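Local coordinates for protein citrinin polyketide synthase (Monascus purpureus, PDB 5MPT) that builds the polyketide precursor of the mycotoxin citrinin, this chain being its C-methyltransferase domain with S-adenosyl-L-homocysteine bound, at residues A[85-89]-A[149-153]. Numbering follows the deposited sequence.
Sequences HERFM and FADCI
A buried helix-helix contact in the helical part of the methyltransferase domain brings H85, just ahead of helix 86-98, and F88 and M89 in its first turn, against F149, C152 and I153 of helix 149-154. No direct hydrogen bond crosses it, and the two segments together bury 246 Å². F88 and F149 approach from opposite directions and meet rim to rim: F88 CZ lies 3.7 Å from F149 CE1, in the plane of the F149 ring, and the ring planes are inclined at 64°. With centroids 5.8 Å apart and neither ring over the other, this is not a stack. One turn along its own helix, I153 CG2 rests on one face of F149, 3.7 Å above the ring plane and offset toward the rim. In M89 the bends at chi2 and chi3 (both -61°) bring its thioether to the I153 side chain, which it crosses at about a right angle; M89 CE is 3.9 Å from I153 CD1. Its sulfur also makes an oblique Met-aromatic contact with F149, M89 SD being 5.5 Å from the ring centroid. The polar link is water-mediated. H85, at the N-cap position, brings CD2 to 3.4 Å from I153 O, near the imidazole plane, while one water in that plane hydrogen-bonds H85 NE2 at 2.8 Å and donates to C152 O. This bridge gives the buried imidazole nitrogen a polar partner. Around the aromatic and methionine contacts, helix 40-62 adds F60 against M89 and A59 against F149, F325 of helix 321-327 stacks on F149, and L329, in the loop after that helix, packs on F88.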
loop_
_atom_site.group_PDB
_atom_site.type_symbol
_atom_site.label_atom_id
_atom_site.label_comp_id
_atom_site.label_asym_id
_atom_site.label_seq_id
_atom_site.Cartn_x
_atom_site.Cartn_y
_atom_site.Cartn_z
ATOM N N HIS A 85 15.089 -4.899 14.074
ATOM C CA HIS A 85 13.819 -4.276 14.386
ATOM C C HIS A 85 13.967 -2.928 15.091
ATOM O O HIS A 85 12.958 -2.343 15.484
ATOM C CB HIS A 85 12.951 -5.207 15.228
ATOM C CG HIS A 85 12.487 -6.433 14.503
ATOM N ND1 HIS A 85 11.966 -6.394 13.226
ATOM C CD2 HIS A 85 12.446 -7.732 14.885
ATOM C CE1 HIS A 85 11.639 -7.617 12.846
ATOM N NE2 HIS A 85 11.930 -8.450 13.831
ATOM N N GLU A 86 15.179 -2.383 15.183
ATOM C CA GLU A 86 15.386 -1.120 15.895
ATOM C C GLU A 86 14.467 -0.010 15.392
ATOM O O GLU A 86 13.809 0.656 16.191
ATOM C CB GLU A 86 16.851 -0.678 15.797
ATOM C CG GLU A 86 17.162 0.615 16.559
ATOM C CD GLU A 86 17.010 0.462 18.050
ATOM O OE1 GLU A 86 16.935 -0.695 18.521
ATOM O OE2 GLU A 86 16.961 1.500 18.751
ATOM N N ARG A 87 14.450 0.254 14.077
ATOM C CA ARG A 87 13.632 1.348 13.563
ATOM C C ARG A 87 12.149 1.094 13.824
ATOM O O ARG A 87 11.410 1.998 14.239
ATOM C CB ARG A 87 13.913 1.538 12.069
ATOM C CG ARG A 87 15.336 2.074 11.805
ATOM C CD ARG A 87 15.700 2.036 10.325
ATOM N NE ARG A 87 15.869 0.660 9.887
ATOM C CZ ARG A 87 16.144 0.292 8.646
ATOM N NH1 ARG A 87 16.286 1.209 7.691
ATOM N NH2 ARG A 87 16.280 -0.994 8.358
ATOM N N PHE A 88 11.697 -0.132 13.553
ATOM C CA PHE A 88 10.330 -0.539 13.879
ATOM C C PHE A 88 10.008 -0.325 15.356
ATOM O O PHE A 88 8.961 0.243 15.705
ATOM C CB PHE A 88 10.167 -2.004 13.482
ATOM C CG PHE A 88 8.806 -2.579 13.729
ATOM C CD1 PHE A 88 7.661 -1.916 13.351
ATOM C CD2 PHE A 88 8.686 -3.826 14.322
ATOM C CE1 PHE A 88 6.427 -2.484 13.561
ATOM C CE2 PHE A 88 7.471 -4.389 14.524
ATOM C CZ PHE A 88 6.325 -3.716 14.126
ATOM N N MET A 89 10.887 -0.781 16.253
ATOM C CA MET A 89 10.520 -0.687 17.652
ATOM C C MET A 89 10.497 0.751 18.130
ATOM O O MET A 89 9.743 1.074 19.050
ATOM C CB MET A 89 11.450 -1.543 18.512
ATOM C CG MET A 89 11.206 -3.032 18.267
ATOM S SD MET A 89 9.541 -3.564 18.675
ATOM C CE MET A 89 9.474 -3.167 20.429
ATOM N N PHE A 149 3.231 -11.079 18.549
ATOM C CA PHE A 149 4.131 -9.944 18.372
ATOM C C PHE A 149 5.432 -10.127 19.134
ATOM O O PHE A 149 6.509 -9.837 18.605
ATOM C CB PHE A 149 3.444 -8.652 18.807
ATOM C CG PHE A 149 4.178 -7.423 18.389
ATOM C CD1 PHE A 149 4.149 -7.020 17.071
ATOM C CD2 PHE A 149 4.876 -6.657 19.295
ATOM C CE1 PHE A 149 4.827 -5.905 16.657
ATOM C CE2 PHE A 149 5.563 -5.527 18.888
ATOM C CZ PHE A 149 5.506 -5.141 17.556
ATOM N N ALA A 150 5.362 -10.590 20.383
ATOM C CA ALA A 150 6.586 -10.838 21.135
ATOM C C ALA A 150 7.428 -11.901 20.443
ATOM O O ALA A 150 8.654 -11.748 20.296
ATOM C CB ALA A 150 6.245 -11.236 22.579
ATOM N N ASP A 151 6.793 -12.981 19.979
ATOM C CA ASP A 151 7.554 -14.004 19.265
ATOM C C ASP A 151 8.219 -13.446 18.008
ATOM O O ASP A 151 9.359 -13.819 17.695
ATOM C CB ASP A 151 6.658 -15.191 18.920
ATOM C CG ASP A 151 6.407 -16.079 20.103
ATOM O OD1 ASP A 151 6.976 -15.771 21.175
ATOM O OD2 ASP A 151 5.670 -17.076 19.961
ATOM N N CYS A 152 7.529 -12.565 17.262
ATOM C CA CYS A 152 8.109 -12.004 16.040
ATOM C C CYS A 152 9.290 -11.091 16.341
ATOM O O CYS A 152 10.349 -11.220 15.723
ATOM C CB CYS A 152 7.055 -11.230 15.225
ATOM S SG CYS A 152 5.885 -12.284 14.411
ATOM N N ILE A 153 9.140 -10.148 17.272
ATOM C CA ILE A 153 10.224 -9.194 17.422
ATOM C C ILE A 153 11.459 -9.834 18.031
ATOM O O ILE A 153 12.547 -9.292 17.855
ATOM C CB ILE A 153 9.829 -7.954 18.229
ATOM C CG1 ILE A 153 9.412 -8.280 19.646
ATOM C CG2 ILE A 153 8.626 -7.198 17.506
ATOM C CD1 ILE A 153 9.051 -7.033 20.471
HETATM O O HOH W 1 11.204 -11.113 13.201
#